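Long-range contacts in PaxB (Photorhabdus luminescens, PDB 6EK4), which probably acts as one component of a two-component alpha-helical pore-forming toxin of the YaxAB type, which perforates target-cell membranes: residues A[130-141]-A[295-306]; A[196-205]-A[243-251]. All blocks are in the same frame, centred on the assembly; numbering follows the deposited sequence.

Contact 1: A[130-141]-A[295-306]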
loop_
_atom_site.group_PDB
_atom_site.type_symbol
_atom_site.label_atom_id
_atom_site.label_comp_id
_atom_site.label_asym_id
_atom_site.label_seq_id
_atom_site.Cartn_x
_atom_site.Cartn_y
_atom_site.Cartn_z
ATOM N N ALA A 130 26.372 2.190 -13.982
ATOM C CA ALA A 130 25.220 1.833 -14.810
ATOM C C ALA A 130 24.899 0.345 -14.683
ATOM O O ALA A 130 23.743 -0.030 -14.493
ATOM C CB ALA A 130 25.477 2.195 -16.264
ATOM N N ASN A 131 25.929 -0.491 -14.788
ATOM C CA ASN A 131 25.773 -1.941 -14.647
ATOM C C ASN A 131 25.328 -2.342 -13.241
ATOM O O ASN A 131 24.571 -3.298 -13.076
ATOM C CB ASN A 131 27.079 -2.662 -14.999
ATOM C CG ASN A 131 27.462 -2.506 -16.460
ATOM O OD1 ASN A 131 26.803 -1.794 -17.219
ATOM N ND2 ASN A 131 28.537 -3.173 -16.862
ATOM N N LEU A 132 25.807 -1.608 -12.237
ATOM C CA LEU A 132 25.409 -1.830 -10.848
ATOM C C LEU A 132 23.934 -1.487 -10.643
ATOM O O LEU A 132 23.183 -2.283 -10.082
ATOM C CB LEU A 132 26.284 -1.001 -9.901
ATOM C CG LEU A 132 25.949 -1.025 -8.404
ATOM C CD1 LEU A 132 25.790 -2.447 -7.885
ATOM C CD2 LEU A 132 27.019 -0.286 -7.616
ATOM N N MET A 133 23.526 -0.307 -11.106
ATOM C CA MET A 133 22.131 0.128 -10.990
ATOM C C MET A 133 21.195 -0.785 -11.783
ATOM O O MET A 133 20.047 -0.993 -11.387
ATOM C CB MET A 133 21.979 1.583 -11.457
ATOM C CG MET A 133 20.581 2.174 -11.294
ATOM S SD MET A 133 19.910 2.076 -9.619
ATOM C CE MET A 133 20.993 3.197 -8.740
ATOM N N ALA A 134 21.689 -1.327 -12.895
ATOM C CA ALA A 134 20.926 -2.286 -13.696
ATOM C C ALA A 134 20.720 -3.599 -12.944
ATOM O O ALA A 134 19.657 -4.211 -13.043
ATOM C CB ALA A 134 21.622 -2.545 -15.022
ATOM N N SER A 135 21.739 -4.026 -12.199
ATOM C CA SER A 135 21.643 -5.231 -11.367
ATOM C C SER A 135 20.668 -5.043 -10.204
ATOM O O SER A 135 19.997 -5.992 -9.793
ATOM C CB SER A 135 23.017 -5.632 -10.825
ATOM O OG SER A 135 23.866 -6.068 -11.870
ATOM N N ARG A 136 20.602 -3.822 -9.677
ATOM C CA ARG A 136 19.669 -3.492 -8.601
ATOM C C ARG A 136 18.234 -3.467 -9.118
ATOM O O ARG A 136 17.329 -3.998 -8.472
ATOM C CB ARG A 136 20.021 -2.139 -7.974
ATOM C CG ARG A 136 21.371 -2.108 -7.277
ATOM C CD ARG A 136 21.339 -2.824 -5.938
ATOM N NE ARG A 136 22.667 -3.275 -5.528
ATOM C CZ ARG A 136 23.261 -4.392 -5.950
ATOM N NH1 ARG A 136 22.656 -5.210 -6.810
ATOM N NH2 ARG A 136 24.476 -4.695 -5.506
ATOM N N ILE A 137 18.040 -2.843 -10.279
ATOM C CA ILE A 137 16.732 -2.793 -10.941
ATOM C C ILE A 137 16.212 -4.203 -11.235
ATOM O O ILE A 137 15.024 -4.480 -11.064
ATOM C CB ILE A 137 16.796 -1.962 -12.247
ATOM C CG1 ILE A 137 16.934 -0.471 -11.915
ATOM C CG2 ILE A 137 15.558 -2.182 -13.112
ATOM C CD1 ILE A 137 17.443 0.375 -13.065
ATOM N N ALA A 138 17.103 -5.085 -11.674
ATOM C CA ALA A 138 16.739 -6.469 -11.965
ATOM C C ALA A 138 16.274 -7.199 -10.707
ATOM O O ALA A 138 15.274 -7.917 -10.737
ATOM C CB ALA A 138 17.910 -7.204 -12.599
ATOM N N ASP A 139 16.997 -7.003 -9.604
ATOM C CA ASP A 139 16.696 -7.686 -8.342
ATOM C C ASP A 139 15.316 -7.329 -7.783
ATOM O O ASP A 139 14.578 -8.214 -7.345
ATOM C CB ASP A 139 17.773 -7.381 -7.291
ATOM C CG ASP A 139 19.073 -8.143 -7.528
ATOM O OD1 ASP A 139 19.045 -9.219 -8.167
ATOM O OD2 ASP A 139 20.129 -7.665 -7.056
ATOM N N VAL A 140 14.972 -6.042 -7.798
ATOM C CA VAL A 140 13.684 -5.586 -7.258
ATOM C C VAL A 140 12.507 -5.953 -8.166
ATOM O O VAL A 140 11.439 -6.323 -7.678
ATOM C CB VAL A 140 13.655 -4.060 -6.969
ATOM C CG1 VAL A 140 14.772 -3.669 -6.013
ATOM C CG2 VAL A 140 13.725 -3.240 -8.251
ATOM N N SER A 141 12.709 -5.859 -9.479
ATOM C CA SER A 141 11.630 -6.070 -10.449
ATOM C C SER A 141 11.295 -7.544 -10.693
ATOM O O SER A 141 10.154 -7.867 -11.025
ATOM C CB SER A 141 11.977 -5.399 -11.779
ATOM O OG SER A 141 13.135 -5.972 -12.355
ATOM N N ARG A 295 7.026 0.304 -6.039
ATOM C CA ARG A 295 8.147 -0.272 -6.784
ATOM C C ARG A 295 8.231 0.305 -8.195
ATOM O O ARG A 295 9.320 0.567 -8.699
ATOM C CB ARG A 295 8.032 -1.796 -6.855
ATOM C CG ARG A 295 9.138 -2.450 -7.672
ATOM C CD ARG A 295 9.139 -3.961 -7.541
ATOM N NE ARG A 295 7.934 -4.569 -8.098
ATOM C CZ ARG A 295 7.758 -5.878 -8.271
ATOM N NH1 ARG A 295 8.714 -6.742 -7.938
ATOM N NH2 ARG A 295 6.619 -6.327 -8.787
ATOM N N THR A 296 7.077 0.484 -8.832
ATOM C CA THR A 296 7.016 1.093 -10.159
ATOM C C THR A 296 7.528 2.534 -10.122
ATOM O O THR A 296 8.222 2.971 -11.039
ATOM C CB THR A 296 5.578 1.068 -10.721
ATOM O OG1 THR A 296 5.119 -0.287 -10.797
ATOM C CG2 THR A 296 5.519 1.693 -12.110
ATOM N N THR A 297 7.195 3.258 -9.054
ATOM C CA THR A 297 7.608 4.654 -8.903
ATOM C C THR A 297 9.123 4.802 -8.755
ATOM O O THR A 297 9.723 5.670 -9.390
ATOM C CB THR A 297 6.911 5.318 -7.696
ATOM O OG1 THR A 297 5.497 5.353 -7.920
ATOM C CG2 THR A 297 7.415 6.741 -7.479
ATOM N N LEU A 298 9.734 3.961 -7.921
ATOM C CA LEU A 298 11.178 4.038 -7.678
ATOM C C LEU A 298 11.990 3.560 -8.885
ATOM O O LEU A 298 13.063 4.095 -9.158
ATOM C CB LEU A 298 11.570 3.260 -6.413
ATOM C CG LEU A 298 11.662 1.729 -6.463
ATOM C CD1 LEU A 298 13.060 1.249 -6.840
ATOM C CD2 LEU A 298 11.259 1.134 -5.122
ATOM N N LEU A 299 11.475 2.559 -9.597
ATOM C CA LEU A 299 12.144 2.025 -10.791
ATOM C C LEU A 299 12.203 3.028 -11.952
ATOM O O LEU A 299 13.151 3.011 -12.739
ATOM C CB LEU A 299 11.475 0.723 -11.251
ATOM C CG LEU A 299 11.833 -0.529 -10.441
ATOM C CD1 LEU A 299 10.946 -1.699 -10.840
ATOM C CD2 LEU A 299 13.305 -0.887 -10.603
ATOM N N LEU A 300 11.187 3.884 -12.060
ATOM C CA LEU A 300 11.202 4.992 -13.026
ATOM C C LEU A 300 12.375 5.933 -12.754
ATOM O O LEU A 300 13.075 6.344 -13.679
ATOM C CB LEU A 300 9.882 5.780 -12.986
ATOM C CG LEU A 300 8.783 5.410 -13.993
ATOM C CD1 LEU A 300 8.701 3.910 -14.250
ATOM C CD2 LEU A 300 7.441 5.950 -13.516
ATOM N N GLN A 301 12.582 6.265 -11.483
ATOM C CA GLN A 301 13.701 7.109 -11.069
ATOM C C GLN A 301 15.021 6.348 -11.165
ATOM O O GLN A 301 16.051 6.926 -11.513
ATOM C CB GLN A 301 13.502 7.606 -9.635
ATOM C CG GLN A 301 12.235 8.421 -9.410
ATOM C CD GLN A 301 12.199 9.705 -10.216
ATOM O OE1 GLN A 301 13.238 10.281 -10.541
ATOM N NE2 GLN A 301 10.997 10.166 -10.533
ATOM N N ALA A 302 14.983 5.053 -10.857
ATOM C CA ALA A 302 16.173 4.201 -10.910
ATOM C C ALA A 302 16.662 3.994 -12.341
ATOM O O ALA A 302 17.867 3.990 -12.598
ATOM C CB ALA A 302 15.890 2.856 -10.260
ATOM N N ALA A 303 15.720 3.814 -13.266
ATOM C CA ALA A 303 16.050 3.624 -14.678
ATOM C C ALA A 303 16.683 4.878 -15.284
ATOM O O ALA A 303 17.538 4.779 -16.166
ATOM C CB ALA A 303 14.809 3.228 -15.462
ATOM N N LYS A 304 16.262 6.048 -14.807
ATOM C CA LYS A 304 16.812 7.318 -15.283
ATOM C C LYS A 304 18.255 7.542 -14.817
ATOM O O LYS A 304 19.025 8.222 -15.496
ATOM C CB LYS A 304 15.924 8.489 -14.848
ATOM C CG LYS A 304 14.595 8.562 -15.584
ATOM C CD LYS A 304 13.688 9.635 -14.999
ATOM C CE LYS A 304 12.320 9.636 -15.665
ATOM N NZ LYS A 304 11.454 10.742 -15.168
ATOM N N LEU A 305 18.615 6.978 -13.664
ATOM C CA LEU A 305 20.000 7.020 -13.183
ATOM C C LEU A 305 20.903 6.162 -14.068
ATOM O O LEU A 305 21.983 6.595 -14.468
ATOM C CB LEU A 305 20.090 6.547 -11.729
ATOM C CG LEU A 305 19.479 7.469 -10.670
ATOM C CD1 LEU A 305 19.265 6.717 -9.366
ATOM C CD2 LEU A 305 20.353 8.693 -10.442
ATOM N N GLU A 306 20.450 4.945 -14.368
ATOM C CA GLU A 306 21.152 4.054 -15.293
ATOM C C GLU A 306 21.312 4.716 -16.664
ATOM O O GLU A 306 22.385 4.661 -17.270
ATOM C CB GLU A 306 20.386 2.735 -15.445
ATOM C CG GLU A 306 21.110 1.670 -16.260
ATOM C CD GLU A 306 20.225 0.486 -16.616
ATOM O OE1 GLU A 306 19.111 0.366 -16.058
ATOM O OE2 GLU A 306 20.647 -0.332 -17.460
#

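Contact 2: A[196-205]-A[243-251]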
loop_
_atom_site.group_PDB
_atom_site.type_symbol
_atom_site.label_atom_id
_atom_site.label_comp_id
_atom_site.label_asym_id
_atom_site.label_seq_id
_atom_site.Cartn_x
_atom_site.Cartn_y
_atom_site.Cartn_z
ATOM N N LEU A 196 -54.382 -11.932 37.198
ATOM C CA LEU A 196 -55.293 -12.664 36.310
ATOM C C LEU A 196 -55.238 -14.181 36.518
ATOM O O LEU A 196 -56.228 -14.873 36.287
ATOM C CB LEU A 196 -55.018 -12.320 34.840
ATOM C CG LEU A 196 -55.771 -11.107 34.281
ATOM C CD1 LEU A 196 -55.647 -9.893 35.194
ATOM C CD2 LEU A 196 -55.278 -10.778 32.880
ATOM N N ALA A 197 -54.088 -14.691 36.955
ATOM C CA ALA A 197 -53.931 -16.119 37.245
ATOM C C ALA A 197 -54.734 -16.551 38.476
ATOM O O ALA A 197 -55.104 -17.721 38.602
ATOM C CB ALA A 197 -52.461 -16.461 37.429
ATOM N N ASP A 198 -54.992 -15.604 39.378
ATOM C CA ASP A 198 -55.787 -15.863 40.577
ATOM C C ASP A 198 -57.272 -16.024 40.229
ATOM O O ASP A 198 -57.942 -16.908 40.760
ATOM C CB ASP A 198 -55.590 -14.730 41.597
ATOM C CG ASP A 198 -56.074 -15.095 42.999
ATOM O OD1 ASP A 198 -56.097 -14.193 43.866
ATOM O OD2 ASP A 198 -56.423 -16.270 43.248
ATOM N N MET A 199 -57.777 -15.170 39.338
ATOM C CA MET A 199 -59.171 -15.244 38.890
ATOM C C MET A 199 -59.394 -16.413 37.937
ATOM O O MET A 199 -60.193 -17.309 38.213
ATOM C CB MET A 199 -59.591 -13.953 38.182
ATOM C CG MET A 199 -59.795 -12.753 39.088
ATOM S SD MET A 199 -60.618 -11.404 38.212
ATOM C CE MET A 199 -62.297 -12.023 38.116
ATOM N N PHE A 200 -58.686 -16.385 36.810
ATOM C CA PHE A 200 -58.871 -17.364 35.740
ATOM C C PHE A 200 -57.848 -18.487 35.881
ATOM O O PHE A 200 -56.652 -18.269 35.693
ATOM C CB PHE A 200 -58.739 -16.688 34.371
ATOM C CG PHE A 200 -59.637 -15.494 34.192
ATOM C CD1 PHE A 200 -59.212 -14.224 34.566
ATOM C CD2 PHE A 200 -60.907 -15.636 33.651
ATOM C CE1 PHE A 200 -60.036 -13.121 34.406
ATOM C CE2 PHE A 200 -61.736 -14.536 33.487
ATOM C CZ PHE A 200 -61.300 -13.278 33.865
ATOM N N LYS A 201 -58.323 -19.685 36.215
ATOM C CA LYS A 201 -57.444 -20.828 36.456
ATOM C C LYS A 201 -56.783 -21.309 35.169
ATOM O O LYS A 201 -57.435 -21.390 34.128
ATOM C CB LYS A 201 -58.225 -21.994 37.071
ATOM C CG LYS A 201 -58.818 -21.713 38.440
ATOM C CD LYS A 201 -59.435 -22.975 39.025
ATOM C CE LYS A 201 -60.036 -22.725 40.399
ATOM N NZ LYS A 201 -60.449 -23.993 41.063
ATOM N N ASP A 202 -55.489 -21.618 35.252
ATOM C CA ASP A 202 -54.740 -22.276 34.172
ATOM C C ASP A 202 -54.649 -21.479 32.869
ATOM O O ASP A 202 -53.556 -21.099 32.452
ATOM C CB ASP A 202 -55.312 -23.673 33.889
ATOM C CG ASP A 202 -55.274 -24.578 35.108
ATOM O OD1 ASP A 202 -54.181 -24.748 35.691
ATOM O OD2 ASP A 202 -56.334 -25.126 35.479
ATOM N N TYR A 203 -55.790 -21.245 32.224
ATOM C CA TYR A 203 -55.823 -20.566 30.927
ATOM C C TYR A 203 -55.915 -19.049 31.053
ATOM O O TYR A 203 -56.550 -18.525 31.969
ATOM C CB TYR A 203 -56.982 -21.094 30.081
ATOM C CG TYR A 203 -56.782 -22.527 29.650
ATOM C CD1 TYR A 203 -57.308 -23.580 30.393
ATOM C CD2 TYR A 203 -56.046 -22.832 28.508
ATOM C CE1 TYR A 203 -57.119 -24.896 30.004
ATOM C CE2 TYR A 203 -55.850 -24.144 28.110
ATOM C CZ TYR A 203 -56.388 -25.173 28.861
ATOM O OH TYR A 203 -56.195 -26.478 28.470
ATOM N N ILE A 204 -55.264 -18.358 30.119
ATOM C CA ILE A 204 -55.280 -16.899 30.053
ATOM C C ILE A 204 -56.683 -16.447 29.645
ATOM O O ILE A 204 -57.293 -17.064 28.770
ATOM C CB ILE A 204 -54.230 -16.381 29.037
ATOM C CG1 ILE A 204 -52.813 -16.650 29.552
ATOM C CG2 ILE A 204 -54.392 -14.890 28.766
ATOM C CD1 ILE A 204 -51.755 -16.652 28.471
ATOM N N PRO A 205 -57.207 -15.380 30.280
ATOM C CA PRO A 205 -58.550 -14.922 29.923
ATOM C C PRO A 205 -58.655 -14.425 28.483
ATOM O O PRO A 205 -57.708 -13.838 27.957
ATOM C CB PRO A 205 -58.806 -13.768 30.905
ATOM C CG PRO A 205 -57.455 -13.332 31.352
ATOM C CD PRO A 205 -56.646 -14.590 31.392
ATOM N N LYS A 243 -56.545 -24.412 20.500
ATOM C CA LYS A 243 -56.877 -24.314 21.921
ATOM C C LYS A 243 -56.523 -22.951 22.507
ATOM O O LYS A 243 -55.893 -22.122 21.850
ATOM C CB LYS A 243 -56.136 -25.399 22.705
ATOM C CG LYS A 243 -56.354 -26.812 22.189
ATOM C CD LYS A 243 -55.380 -27.785 22.831
ATOM C CE LYS A 243 -55.516 -29.179 22.242
ATOM N NZ LYS A 243 -54.458 -30.096 22.747
ATOM N N GLY A 244 -56.936 -22.735 23.753
ATOM C CA GLY A 244 -56.544 -21.553 24.515
ATOM C C GLY A 244 -55.135 -21.704 25.061
ATOM O O GLY A 244 -54.578 -22.804 25.070
ATOM N N LEU A 245 -54.564 -20.597 25.529
ATOM C CA LEU A 245 -53.177 -20.566 25.986
ATOM C C LEU A 245 -53.092 -20.565 27.509
ATOM O O LEU A 245 -53.771 -19.780 28.172
ATOM C CB LEU A 245 -52.478 -19.322 25.432
ATOM C CG LEU A 245 -50.957 -19.238 25.584
ATOM C CD1 LEU A 245 -50.266 -20.349 24.808
ATOM C CD2 LEU A 245 -50.457 -17.876 25.129
ATOM N N LYS A 246 -52.258 -21.449 28.056
ATOM C CA LYS A 246 -51.994 -21.476 29.494
ATOM C C LYS A 246 -50.923 -20.451 29.853
ATOM O O LYS A 246 -50.198 -19.973 28.980
ATOM C CB LYS A 246 -51.537 -22.867 29.938
ATOM C CG LYS A 246 -52.550 -23.974 29.699
ATOM C CD LYS A 246 -52.244 -25.185 30.567
ATOM C CE LYS A 246 -53.074 -26.395 30.171
ATOM N NZ LYS A 246 -52.984 -27.484 31.184
ATOM N N TYR A 247 -50.820 -20.124 31.138
ATOM C CA TYR A 247 -49.815 -19.166 31.609
ATOM C C TYR A 247 -48.410 -19.751 31.492
ATOM O O TYR A 247 -47.485 -19.065 31.056
ATOM C CB TYR A 247 -50.089 -18.745 33.055
ATOM C CG TYR A 247 -51.449 -18.114 33.260
ATOM C CD1 TYR A 247 -51.737 -16.849 32.755
ATOM C CD2 TYR A 247 -52.446 -18.781 33.961
ATOM C CE1 TYR A 247 -52.982 -16.270 32.939
ATOM C CE2 TYR A 247 -53.693 -18.213 34.149
ATOM C CZ TYR A 247 -53.957 -16.959 33.638
ATOM O OH TYR A 247 -55.197 -16.396 33.829
ATOM N N ILE A 248 -48.257 -21.016 31.878
ATOM C CA ILE A 248 -46.975 -21.720 31.741
ATOM C C ILE A 248 -46.536 -21.842 30.278
ATOM O O ILE A 248 -45.339 -21.853 29.987
ATOM C CB ILE A 248 -46.998 -23.124 32.398
ATOM C CG1 ILE A 248 -48.030 -24.052 31.731
ATOM C CG2 ILE A 248 -47.263 -23.010 33.893
ATOM C CD1 ILE A 248 -47.442 -25.018 30.721
ATOM N N GLU A 249 -47.504 -21.933 29.368
ATOM C CA GLU A 249 -47.217 -21.993 27.933
ATOM C C GLU A 249 -46.740 -20.635 27.404
ATOM O O GLU A 249 -45.939 -20.575 26.471
ATOM C CB GLU A 249 -48.447 -22.481 27.157
ATOM C CG GLU A 249 -48.787 -23.942 27.426
ATOM C CD GLU A 249 -50.102 -24.384 26.806
ATOM O OE1 GLU A 249 -50.603 -23.698 25.890
ATOM O OE2 GLU A 249 -50.636 -25.429 27.235
ATOM N N LEU A 250 -47.227 -19.554 28.008
ATOM C CA LEU A 250 -46.765 -18.204 27.677
ATOM C C LEU A 250 -45.285 -18.038 28.038
ATOM O O LEU A 250 -44.509 -17.486 27.258
ATOM C CB LEU A 250 -47.610 -17.153 28.410
ATOM C CG LEU A 250 -47.430 -15.689 28.002
ATOM C CD1 LEU A 250 -47.914 -15.456 26.580
ATOM C CD2 LEU A 250 -48.165 -14.776 28.970
ATOM N N ALA A 251 -44.908 -18.522 29.220
ATOM C CA ALA A 251 -43.513 -18.503 29.668
ATOM C C ALA A 251 -42.651 -19.462 28.846
ATOM O O ALA A 251 -41.486 -19.175 28.564
ATOM C CB ALA A 251 -43.428 -18.858 31.145
HETATM O O HOH W 1 -50.794 -22.187 33.367
HETATM O O HOH W 2 -55.842 -18.389 26.460
#

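Contact 1: A[130-141]-A[295-306]
Ile137 and Leu299 meet at the apolar centre of this helix pair, their side chains slanting across one another with Ile137 CG2 3.6 Å from Leu299 CD2. The same Leu299 methyl also meets Val140, whose CG2 comes at it tip to tip, while the other branch, CD1, lies by Ser141 CB. Further along, Ile137 CG1 packs on Ala302 CB at 3.9 Å. Met133 holds CG anti to its backbone N and then bends twice; its SD settles near Ala302 CB, and CE ends 4.0 Å from Leu305 CD1. The helices run antiparallel at 158°, their axes approaching to 9.1 Å, and interlock by knobs-into-holes packing of the kind found in coiled coils. Ile137 sits among Leu299, Ala302, Ala303 and Glu306. In return Glu306 enters the hole formed by Ala130, Met133, Ala134 and Ile137, a knob whose chain ends in a carboxylate. Stretched out beyond CG, Glu306 sets its CG against Ala130 O and brings OE2 to 3.4 Å from Ala134 CB, against small residues that let the backbones come close: Ala130 CA and Glu306 CA are 4.7 Å apart. The polar link lies at the other end, where helix 101-141 finishes. Arg295 NH1 donates to Val140 O (2.8 Å, 148° at the hydrogen), the oxygen lying 18° out of the guanidinium plane. NH1 also bonds to Val143 O, and NH2 forms a salt bridge with Asp292, so carbonyls at and just past the helix C-terminus and a carboxylate fix the guanidinium's orientation. Helix 42-73 closes one side through Leu57 and Tyr53, against Ala302 and Val140.

Contact 2: A[196-205]-A[243-251]
The Tyr247 ring is inserted between two parts of segment 196-205, with Ala197 CB over one face, 4.1 Å from the ring centroid in a CH-pi contact, and Ile204 N over the rim of the opposite face. Phe200 O lies in the ring plane at the edge, 3.0 Å from Tyr247 OH; the carbonyl oxygens of Leu196 and Tyr203 also lie close to that hydroxyl. With CG opposite its carbonyl carbon (chi1 -58°), Tyr247 carries the ring over to segment 196-205, where Ile204 CG1 packs on CD1 at 3.4 Å. The second ring, Tyr203, has Lys246 CG over one face and Gly244 O at its edge; the extended lysine continues across the ring until CE meets the hydroxyl. Between the two segments the backbones pair in a single beta bridge, Tyr203 with Lys246. Ile204 N donates to Leu245 O at 2.8 Å in a straight bond, and Tyr247 N, in the first helical turn just after the N-cap Lys246, finds an acceptor in Asp202 O. Waters join Asp202 O to Ile248 N and Ile204 O to Leu245 N. A short helix and its following loop are thus held to the start of helix 247-321, with Ile204 resting on helix 217-237 and Tyr247 on helix 149-193.

Overall arrangement
Both contacts use helix 247-321, contact 2 at its N-terminal start and contact 1 well along its length, with centres about 84 Å apart and no atoms touching. Contact 1 joins two long antiparallel helices about 20 Å from the chain centre and has the more buried character, with one exposed residue among twelve. Contact 2, about 65 Å out, mixes five buried with five exposed residues and ties a short helix and the loop after it to a helix start. Chemistry follows place: regular helices, their own backbone bonds largely made, join mainly through interdigitating side chains, with one arginine reaching the end of the partner helix, whereas the irregular segments at the far end use backbone pairing, bridging waters and aromatic rings.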